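Local coordinates for protein peptidyl-prolyl cis-trans isomerase (Hirschia baltica, PDB 5EX2) that probably catalyses the cis-trans isomerisation of peptide bonds before proline, as a periplasmic folding helper of the cyclophilin family, at residues 77-82 and 167-172; 177-182 and 250-255; 229-234 and 262-267. All coordinates share one frame; numbering follows the deposited sequence.

Contact 1. Residues 77-82 and 167-172; sequences GDIAAT and GKDQFF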
loop_
_atom_site.group_PDB
_atom_site.type_symbol
_atom_site.label_atom_id
_atom_site.label_comp_id
_atom_site.label_asym_id
_atom_site.label_seq_id
_atom_site.Cartn_x
_atom_site.Cartn_y
_atom_site.Cartn_z
ATOM N N GLY A 77 8.925 7.231 10.439
ATOM C CA GLY A 77 9.476 5.984 10.905
ATOM C C GLY A 77 10.949 5.957 11.268
ATOM O O GLY A 77 11.521 4.876 11.383
ATOM N N ASP A 78 11.558 7.111 11.512
ATOM C CA ASP A 78 12.951 7.143 11.933
ATOM C C ASP A 78 12.988 6.935 13.433
ATOM O O ASP A 78 12.946 7.892 14.207
ATOM C CB ASP A 78 13.607 8.460 11.534
ATOM C CG ASP A 78 15.091 8.492 11.833
ATOM O OD1 ASP A 78 15.639 7.477 12.333
ATOM O OD2 ASP A 78 15.707 9.544 11.565
ATOM N N ILE A 79 13.053 5.674 13.829
ATOM C CA ILE A 79 12.945 5.310 15.233
ATOM C C ILE A 79 14.083 5.905 16.048
ATOM O O ILE A 79 13.853 6.438 17.141
ATOM C CB ILE A 79 12.913 3.776 15.385
ATOM C CG1 ILE A 79 11.608 3.243 14.802
ATOM C CG2 ILE A 79 13.089 3.359 16.850
ATOM C CD1 ILE A 79 11.559 1.766 14.686
ATOM N N ALA A 80 15.305 5.859 15.531
ATOM C CA ALA A 80 16.443 6.341 16.306
ATOM C C ALA A 80 16.276 7.801 16.717
ATOM O O ALA A 80 16.646 8.191 17.826
ATOM C CB ALA A 80 17.724 6.167 15.516
ATOM N N ALA A 81 15.681 8.599 15.841
ATOM C CA ALA A 81 15.573 10.030 16.082
ATOM C C ALA A 81 14.737 10.357 17.320
ATOM O O ALA A 81 15.023 11.340 18.021
ATOM C CB ALA A 81 15.001 10.716 14.873
ATOM N N THR A 82 13.699 9.566 17.588
ATOM C CA THR A 82 12.845 9.846 18.745
ATOM C C THR A 82 13.070 8.849 19.905
ATOM O O THR A 82 12.904 9.216 21.071
ATOM C CB THR A 82 11.350 9.876 18.336
ATOM O OG1 THR A 82 11.053 8.769 17.491
ATOM C CG2 THR A 82 11.032 11.160 17.577
ATOM N N GLY A 167 16.898 -0.382 3.570
ATOM C CA GLY A 167 15.575 -0.219 4.149
ATOM C C GLY A 167 15.543 -0.875 5.510
ATOM O O GLY A 167 16.162 -1.915 5.715
ATOM N N LYS A 168 14.861 -0.253 6.468
ATOM C CA LYS A 168 14.865 -0.773 7.834
ATOM C C LYS A 168 13.591 -0.426 8.570
ATOM O O LYS A 168 12.788 -1.309 8.861
ATOM C CB LYS A 168 16.074 -0.244 8.607
ATOM C CG LYS A 168 16.186 -0.843 10.002
ATOM C CD LYS A 168 17.485 -0.462 10.689
ATOM C CE LYS A 168 17.530 1.005 11.053
ATOM N NZ LYS A 168 18.872 1.355 11.606
ATOM N N ASP A 169 13.415 0.856 8.885
ATOM C CA ASP A 169 12.237 1.319 9.628
ATOM C C ASP A 169 11.491 2.448 8.927
ATOM O O ASP A 169 10.274 2.483 8.908
ATOM C CB ASP A 169 12.629 1.759 11.043
ATOM C CG ASP A 169 13.807 2.713 11.084
ATOM O OD1 ASP A 169 14.449 3.001 10.048
ATOM O OD2 ASP A 169 14.098 3.171 12.206
ATOM N N GLN A 170 12.223 3.368 8.314
ATOM C CA GLN A 170 11.588 4.518 7.692
ATOM C C GLN A 170 10.769 4.110 6.495
ATOM O O GLN A 170 11.201 3.285 5.687
ATOM C CB GLN A 170 12.629 5.556 7.280
ATOM C CG GLN A 170 13.350 6.146 8.462
ATOM C CD GLN A 170 14.291 7.249 8.085
ATOM O OE1 GLN A 170 13.902 8.211 7.427
ATOM N NE2 GLN A 170 15.541 7.126 8.507
ATOM N N PHE A 171 9.597 4.719 6.373
ATOM C CA PHE A 171 8.635 4.398 5.330
ATOM C C PHE A 171 8.126 5.685 4.716
ATOM O O PHE A 171 8.299 6.767 5.289
ATOM C CB PHE A 171 7.455 3.623 5.904
ATOM C CG PHE A 171 6.734 4.388 6.954
ATOM C CD1 PHE A 171 7.113 4.305 8.275
ATOM C CD2 PHE A 171 5.714 5.252 6.602
ATOM C CE1 PHE A 171 6.471 5.064 9.240
ATOM C CE2 PHE A 171 5.070 6.010 7.553
ATOM C CZ PHE A 171 5.452 5.920 8.877
ATOM N N PHE A 172 7.542 5.625 3.538
ATOM C CA PHE A 172 6.852 6.804 3.075
ATOM C C PHE A 172 5.478 6.474 2.531
ATOM O O PHE A 172 5.214 5.409 1.947
ATOM C CB PHE A 172 7.689 7.608 2.093
ATOM C CG PHE A 172 8.225 6.840 0.956
ATOM C CD1 PHE A 172 9.380 6.094 1.092
ATOM C CD2 PHE A 172 7.617 6.915 -0.276
ATOM C CE1 PHE A 172 9.905 5.417 0.022
ATOM C CE2 PHE A 172 8.136 6.241 -1.349
ATOM C CZ PHE A 172 9.282 5.485 -1.201
HETATM O O HOH W 1 16.045 4.753 12.931
#

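Contact 2. Residues 177-182 and 250-255; sequences ESRFLD and DKDVCS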
loop_
_atom_site.group_PDB
_atom_site.type_symbol
_atom_site.label_atom_id
_atom_site.label_comp_id
_atom_site.label_asym_id
_atom_site.label_seq_id
_atom_site.Cartn_x
_atom_site.Cartn_y
_atom_site.Cartn_z
ATOM N N GLU A 177 1.225 10.382 -7.464
ATOM C CA GLU A 177 1.887 9.453 -8.364
ATOM C C GLU A 177 3.344 9.831 -8.553
ATOM O O GLU A 177 3.663 10.960 -8.919
ATOM C CB GLU A 177 1.171 9.428 -9.712
ATOM C CG GLU A 177 1.896 8.600 -10.794
ATOM C CD GLU A 177 1.206 8.648 -12.150
ATOM O OE1 GLU A 177 0.359 9.541 -12.349
ATOM O OE2 GLU A 177 1.518 7.801 -13.024
ATOM N N SER A 178 4.221 8.859 -8.321
ATOM C CA SER A 178 5.664 9.093 -8.380
ATOM C C SER A 178 6.387 7.939 -9.062
ATOM O O SER A 178 7.052 7.139 -8.402
ATOM C CB SER A 178 6.208 9.301 -6.976
ATOM O OG SER A 178 5.556 10.394 -6.353
ATOM N N ARG A 179 6.245 7.845 -10.377
ATOM C CA ARG A 179 6.654 6.640 -11.091
ATOM C C ARG A 179 8.158 6.516 -11.201
ATOM O O ARG A 179 8.664 5.433 -11.501
ATOM C CB ARG A 179 6.015 6.590 -12.481
ATOM C CG ARG A 179 4.500 6.705 -12.461
ATOM C CD ARG A 179 3.817 5.603 -11.633
ATOM N NE ARG A 179 3.811 4.334 -12.351
ATOM C CZ ARG A 179 2.963 4.037 -13.327
ATOM N NH1 ARG A 179 2.037 4.915 -13.699
ATOM N NH2 ARG A 179 3.029 2.859 -13.935
ATOM N N PHE A 180 8.870 7.611 -10.938
ATOM C CA PHE A 180 10.334 7.582 -10.908
ATOM C C PHE A 180 10.860 6.736 -9.748
ATOM O O PHE A 180 12.030 6.380 -9.739
ATOM C CB PHE A 180 10.896 9.007 -10.824
ATOM C CG PHE A 180 10.228 9.848 -9.786
ATOM C CD1 PHE A 180 9.103 10.598 -10.095
ATOM C CD2 PHE A 180 10.710 9.875 -8.496
ATOM C CE1 PHE A 180 8.479 11.362 -9.129
ATOM C CE2 PHE A 180 10.098 10.636 -7.529
ATOM C CZ PHE A 180 8.968 11.380 -7.852
ATOM N N LEU A 181 9.995 6.378 -8.793
ATOM C CA LEU A 181 10.384 5.457 -7.723
ATOM C C LEU A 181 10.263 4.001 -8.109
ATOM O O LEU A 181 10.832 3.126 -7.444
ATOM C CB LEU A 181 9.526 5.673 -6.489
ATOM C CG LEU A 181 9.559 7.060 -5.869
ATOM C CD1 LEU A 181 8.656 7.056 -4.650
ATOM C CD2 LEU A 181 10.966 7.487 -5.498
ATOM N N ASP A 182 9.501 3.734 -9.168
ATOM C CA ASP A 182 9.154 2.361 -9.508
ATOM C C ASP A 182 10.398 1.539 -9.851
ATOM O O ASP A 182 11.311 2.014 -10.535
ATOM C CB ASP A 182 8.181 2.327 -10.688
ATOM C CG ASP A 182 6.838 2.960 -10.381
ATOM O OD1 ASP A 182 6.597 3.372 -9.235
ATOM O OD2 ASP A 182 6.008 3.000 -11.326
ATOM N N ASP A 250 -9.445 4.811 -20.314
ATOM C CA ASP A 250 -8.257 5.303 -20.990
ATOM C C ASP A 250 -7.170 5.679 -19.987
ATOM O O ASP A 250 -6.025 5.950 -20.360
ATOM C CB ASP A 250 -8.613 6.515 -21.857
ATOM C CG ASP A 250 -9.243 7.657 -21.052
ATOM O OD1 ASP A 250 -10.049 7.391 -20.127
ATOM O OD2 ASP A 250 -8.924 8.830 -21.343
ATOM N N LYS A 251 -7.529 5.654 -18.708
ATOM C CA LYS A 251 -6.616 6.065 -17.648
ATOM C C LYS A 251 -5.659 4.963 -17.237
ATOM O O LYS A 251 -6.017 3.797 -17.197
ATOM C CB LYS A 251 -7.411 6.530 -16.433
ATOM C CG LYS A 251 -8.142 7.834 -16.672
ATOM C CD LYS A 251 -9.021 8.180 -15.497
ATOM C CE LYS A 251 -9.737 9.501 -15.715
ATOM N NZ LYS A 251 -10.714 9.771 -14.628
ATOM N N ASP A 252 -4.438 5.356 -16.914
ATOM C CA ASP A 252 -3.475 4.440 -16.340
ATOM C C ASP A 252 -3.850 4.215 -14.874
ATOM O O ASP A 252 -4.616 4.991 -14.296
ATOM C CB ASP A 252 -2.059 5.004 -16.471
ATOM C CG ASP A 252 -0.992 3.982 -16.153
ATOM O OD1 ASP A 252 -1.242 2.781 -16.380
ATOM O OD2 ASP A 252 0.092 4.378 -15.681
ATOM N N VAL A 253 -3.308 3.160 -14.277
ATOM C CA VAL A 253 -3.675 2.758 -12.930
ATOM C C VAL A 253 -3.517 3.909 -11.926
ATOM O O VAL A 253 -4.324 4.065 -11.032
ATOM C CB VAL A 253 -2.831 1.524 -12.500
ATOM C CG1 VAL A 253 -1.359 1.880 -12.280
ATOM C CG2 VAL A 253 -3.406 0.876 -11.292
ATOM N N CYS A 254 -2.505 4.742 -12.096
ATOM C CA CYS A 254 -2.275 5.810 -11.132
ATOM C C CYS A 254 -3.125 7.055 -11.383
ATOM O O CYS A 254 -3.154 7.948 -10.552
ATOM C CB CYS A 254 -0.798 6.189 -11.108
ATOM S SG CYS A 254 0.266 4.891 -10.421
ATOM N N SER A 255 -3.831 7.114 -12.508
ATOM C CA SER A 255 -4.721 8.247 -12.779
ATOM C C SER A 255 -6.166 7.950 -12.360
ATOM O O SER A 255 -7.007 8.843 -12.307
ATOM C CB SER A 255 -4.658 8.632 -14.255
ATOM O OG SER A 255 -3.431 9.281 -14.533
HETATM O O HOH W 2 -0.924 7.802 -14.482
HETATM O O HOH W 3 -1.742 10.873 -11.062
#

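Contact 3. Residues 229-234 and 262-267; sequences EAWVMR and VVFVSE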
loop_
_atom_site.group_PDB
_atom_site.type_symbol
_atom_site.label_atom_id
_atom_site.label_comp_id
_atom_site.label_asym_id
_atom_site.label_seq_id
_atom_site.Cartn_x
_atom_site.Cartn_y
_atom_site.Cartn_z
ATOM N N GLU A 229 -12.973 -3.684 10.720
ATOM C CA GLU A 229 -13.169 -4.651 9.649
ATOM C C GLU A 229 -13.081 -3.904 8.328
ATOM O O GLU A 229 -13.818 -2.947 8.097
ATOM C CB GLU A 229 -14.510 -5.377 9.807
ATOM C CG GLU A 229 -14.602 -6.201 11.105
ATOM C CD GLU A 229 -15.978 -6.807 11.396
ATOM O OE1 GLU A 229 -16.816 -6.945 10.482
ATOM O OE2 GLU A 229 -16.202 -7.166 12.568
ATOM N N ALA A 230 -12.167 -4.348 7.468
ATOM C CA ALA A 230 -11.931 -3.686 6.190
ATOM C C ALA A 230 -12.274 -4.588 5.017
ATOM O O ALA A 230 -12.095 -5.807 5.074
ATOM C CB ALA A 230 -10.480 -3.225 6.097
ATOM N N TRP A 231 -12.781 -3.964 3.971
ATOM C CA TRP A 231 -13.076 -4.664 2.730
ATOM C C TRP A 231 -12.536 -3.839 1.591
ATOM O O TRP A 231 -12.511 -2.609 1.656
ATOM C CB TRP A 231 -14.584 -4.894 2.540
ATOM C CG TRP A 231 -15.187 -6.056 3.293
ATOM C CD1 TRP A 231 -15.401 -7.337 2.825
ATOM C CD2 TRP A 231 -15.712 -6.027 4.617
ATOM N NE1 TRP A 231 -16.010 -8.097 3.794
ATOM C CE2 TRP A 231 -16.206 -7.319 4.906
ATOM C CE3 TRP A 231 -15.795 -5.040 5.594
ATOM C CZ2 TRP A 231 -16.780 -7.640 6.129
ATOM C CZ3 TRP A 231 -16.363 -5.356 6.805
ATOM C CH2 TRP A 231 -16.847 -6.649 7.070
ATOM N N VAL A 232 -12.114 -4.534 0.546
ATOM C CA VAL A 232 -11.594 -3.920 -0.672
ATOM C C VAL A 232 -12.391 -4.486 -1.818
ATOM O O VAL A 232 -12.608 -5.693 -1.890
ATOM C CB VAL A 232 -10.090 -4.200 -0.853
ATOM C CG1 VAL A 232 -9.576 -3.637 -2.168
ATOM C CG2 VAL A 232 -9.317 -3.650 0.309
ATOM N N MET A 233 -12.858 -3.620 -2.694
ATOM C CA MET A 233 -13.622 -4.068 -3.851
ATOM C C MET A 233 -12.784 -5.040 -4.686
ATOM O O MET A 233 -11.583 -4.888 -4.845
ATOM C CB MET A 233 -14.073 -2.869 -4.687
ATOM C CG MET A 233 -14.934 -3.237 -5.919
ATOM S SD MET A 233 -15.615 -1.807 -6.731
ATOM C CE MET A 233 -16.902 -1.311 -5.589
ATOM N N ARG A 234 -13.439 -6.084 -5.176
ATOM C CA ARG A 234 -12.804 -7.086 -6.016
ATOM C C ARG A 234 -12.665 -6.555 -7.438
ATOM O O ARG A 234 -13.652 -6.183 -8.068
ATOM C CB ARG A 234 -13.608 -8.389 -6.006
ATOM C CG ARG A 234 -13.485 -9.149 -4.698
ATOM C CD ARG A 234 -14.097 -10.543 -4.735
ATOM N NE ARG A 234 -13.979 -11.215 -3.437
ATOM C CZ ARG A 234 -12.870 -11.790 -2.967
ATOM N NH1 ARG A 234 -11.744 -11.787 -3.671
ATOM N NH2 ARG A 234 -12.882 -12.373 -1.775
ATOM N N VAL A 262 -13.220 0.177 2.142
ATOM C CA VAL A 262 -13.958 0.684 3.294
ATOM C C VAL A 262 -13.466 0.021 4.562
ATOM O O VAL A 262 -13.138 -1.162 4.573
ATOM C CB VAL A 262 -15.476 0.435 3.149
ATOM C CG1 VAL A 262 -16.043 1.255 2.010
ATOM C CG2 VAL A 262 -15.754 -1.045 2.918
ATOM N N VAL A 263 -13.408 0.805 5.628
ATOM C CA VAL A 263 -13.013 0.322 6.936
ATOM C C VAL A 263 -14.133 0.666 7.913
ATOM O O VAL A 263 -14.579 1.810 7.975
ATOM C CB VAL A 263 -11.690 0.940 7.409
ATOM C CG1 VAL A 263 -11.310 0.382 8.780
ATOM C CG2 VAL A 263 -10.571 0.697 6.392
ATOM N N PHE A 264 -14.615 -0.341 8.633
ATOM C CA PHE A 264 -15.692 -0.165 9.597
ATOM C C PHE A 264 -15.151 -0.422 10.978
ATOM O O PHE A 264 -14.624 -1.492 11.254
ATOM C CB PHE A 264 -16.843 -1.125 9.307
ATOM C CG PHE A 264 -17.439 -0.965 7.944
ATOM C CD1 PHE A 264 -18.235 0.127 7.651
ATOM C CD2 PHE A 264 -17.218 -1.917 6.957
ATOM C CE1 PHE A 264 -18.807 0.267 6.396
ATOM C CE2 PHE A 264 -17.782 -1.787 5.697
ATOM C CZ PHE A 264 -18.575 -0.696 5.414
ATOM N N VAL A 265 -15.288 0.552 11.865
ATOM C CA VAL A 265 -14.789 0.360 13.213
ATOM C C VAL A 265 -15.895 -0.221 14.059
ATOM O O VAL A 265 -17.077 -0.152 13.702
ATOM C CB VAL A 265 -14.264 1.662 13.848
ATOM C CG1 VAL A 265 -13.033 2.151 13.095
ATOM C CG2 VAL A 265 -15.348 2.726 13.914
ATOM N N SER A 266 -15.483 -0.798 15.179
ATOM C CA SER A 266 -16.391 -1.469 16.087
ATOM C C SER A 266 -17.342 -0.497 16.769
ATOM O O SER A 266 -16.995 0.661 16.992
ATOM C CB SER A 266 -15.600 -2.219 17.160
ATOM O OG SER A 266 -14.800 -3.238 16.594
ATOM N N GLU A 267 -18.533 -0.980 17.122
ATOM C CA GLU A 267 -19.424 -0.226 17.981
ATOM C C GLU A 267 -18.853 -0.246 19.396
ATOM O O GLU A 267 -18.013 -1.094 19.721
ATOM C CB GLU A 267 -20.834 -0.814 17.961
ATOM C CG GLU A 267 -21.506 -0.793 16.603
ATOM C CD GLU A 267 -22.033 0.578 16.214
ATOM O OE1 GLU A 267 -21.697 1.569 16.902
ATOM O OE2 GLU A 267 -22.758 0.659 15.200
HETATM O O HOH W 4 -15.401 -4.333 14.170
#

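Contact 1. Residues 77-82 and 167-172
The carboxylate of D78 and the side-chain amide of Q170 lie side by side and stack, their planes 9° apart, with D78 CG 3.6 Å from Q170 NE2. This is a contact of faces; the amide OE1 of Q170 takes its hydrogen bond from Q75 instead. The F171 ring has D169 O at its edge, in plane, and its CE1 comes within 3.5 Å of G77 N. G77 packs closely on this ring, and its positive phi favours glycine. The D169 carboxylate receives the backbone N-H of I79 at OD2, 3.2 Å away. The donor sits above the carboxylate plane, 47° out of it. D169 CG is held between its own backbone N and carbonyl carbon (chi1 50°), which turns OD2 toward I79. A water donates to D169 OD2 and to D78 OD1, and accepts from A80 N at 2.9 Å. It thus bridges two carboxylates whose charges probably repel. I79 CD1 packs on D169 CB at 3.8 Å. The arrangement joins the start of helix 79-83 to the loop before strand 171-174. It sits where the chain leaves strand 73-76 and enters strand 171-174, neighbours in the closed antiparallel barrel of the cyclophilin fold.

Contact 2. Residues 177-182 and 250-255
R179 reaches across to D252 and forms a salt bridge, NH1 to OD2 at 2.8 Å. The bond is almost straight at 174°, and OD2 is met nearly along its C-O axis, in the guanidinium plane. Beside it, C254 SG lies 3.7 Å from R179 NH1. E177 packs on the same cysteine, its CD 3.3 Å from C254 CB. Two waters extend this contact: one donates to E177 OE2 and meets S255 OG, the other bridges E177 OE1 and C254 O.

More acids hold the arginine directly. The R179 chain bends at chi2 and chi3 (-59° and -76°), bringing R179 NE within 2.8 Å of D182 OD2, met on the syn side. NH1 also bonds E177 OE2 at 3.0 Å, on the anti side, so one nitrogen serves two carboxylates. NH2 pairs with E130. Replacing R179 by an alanine is likely to leave E130, E177, D182 and D252 without their shared positive partner, with E177 and D252 tending to repel.

Farther out, T121 holds D252 OD1, and the backbone N of H151 holds D182 OD1. C254 is bonded to C152 in a disulfide. The arrangement is a surface salt-bridge network centred on one arginine, set against the disulfide that ties down the 250-255 loop.

Contact 3. Residues 229-234 and 262-267
Strand segments 229-233 and 262-264 run antiparallel, their axes 4.6 Å apart at 164°, with E229-F264 and W231-V262 as hydrogen-bonded pairs around the non-hydrogen-bonded pair A230-V263. Four N-H...O bonds join them. E229 and F264 each give and take one, as do W231 and V262; W231 N lies 2.9 Å from V262 O. A230 CA adds a CA-H...O contact to V262 O.

W231, V262, F264 and E229 share one face of the sheet. The W231 six-membered ring and the F264 ring meet rim to rim, neither over the other's face. Their planes stand at 61° and their centroids are 5.8 Å apart. W231 CZ3 approaches F264 CD2 to 3.5 Å, near the plane of the phenyl ring. F264 CG stands anti to the carbonyl carbon (chi1 -59°), which brings this edge to the indole. On the other face, A230 CB meets V263 CG2 at 3.9 Å.

Strand 229-233 is the middle strand of a three-stranded sheet, between 17-19 and 261-264. Helix 7-11 lies against the W231 face, through V10 and Q11, while V263 on the other face touches Y36 of barrel strand 33-39.

In the fold
Contact 1 comes first along the chain and closes before the other two open. Contacts 2 and 3 alternate: 177-182, 229-234, 250-255, then 262-267. The three centres lie 26 to 28 Å from one another. Contact 1 belongs to the barrel, at strand 171-174. Contact 2 starts in the loop that follows this strand, and in one conformer of F172 its CE2 touches L181 CD1 at 3.4 Å, the one direct link between contacts. Contact 3 lies in the separate three-stranded sheet, about 12 Å from contact 2 at nearest atoms and about 17 Å from contact 1. Helix 238-247 and the 250-255 loop connect its two strands. Contact 2 thus ties the C-terminal part of the chain to the loop after strand 171-174, while contact 3 pairs two strands within that part.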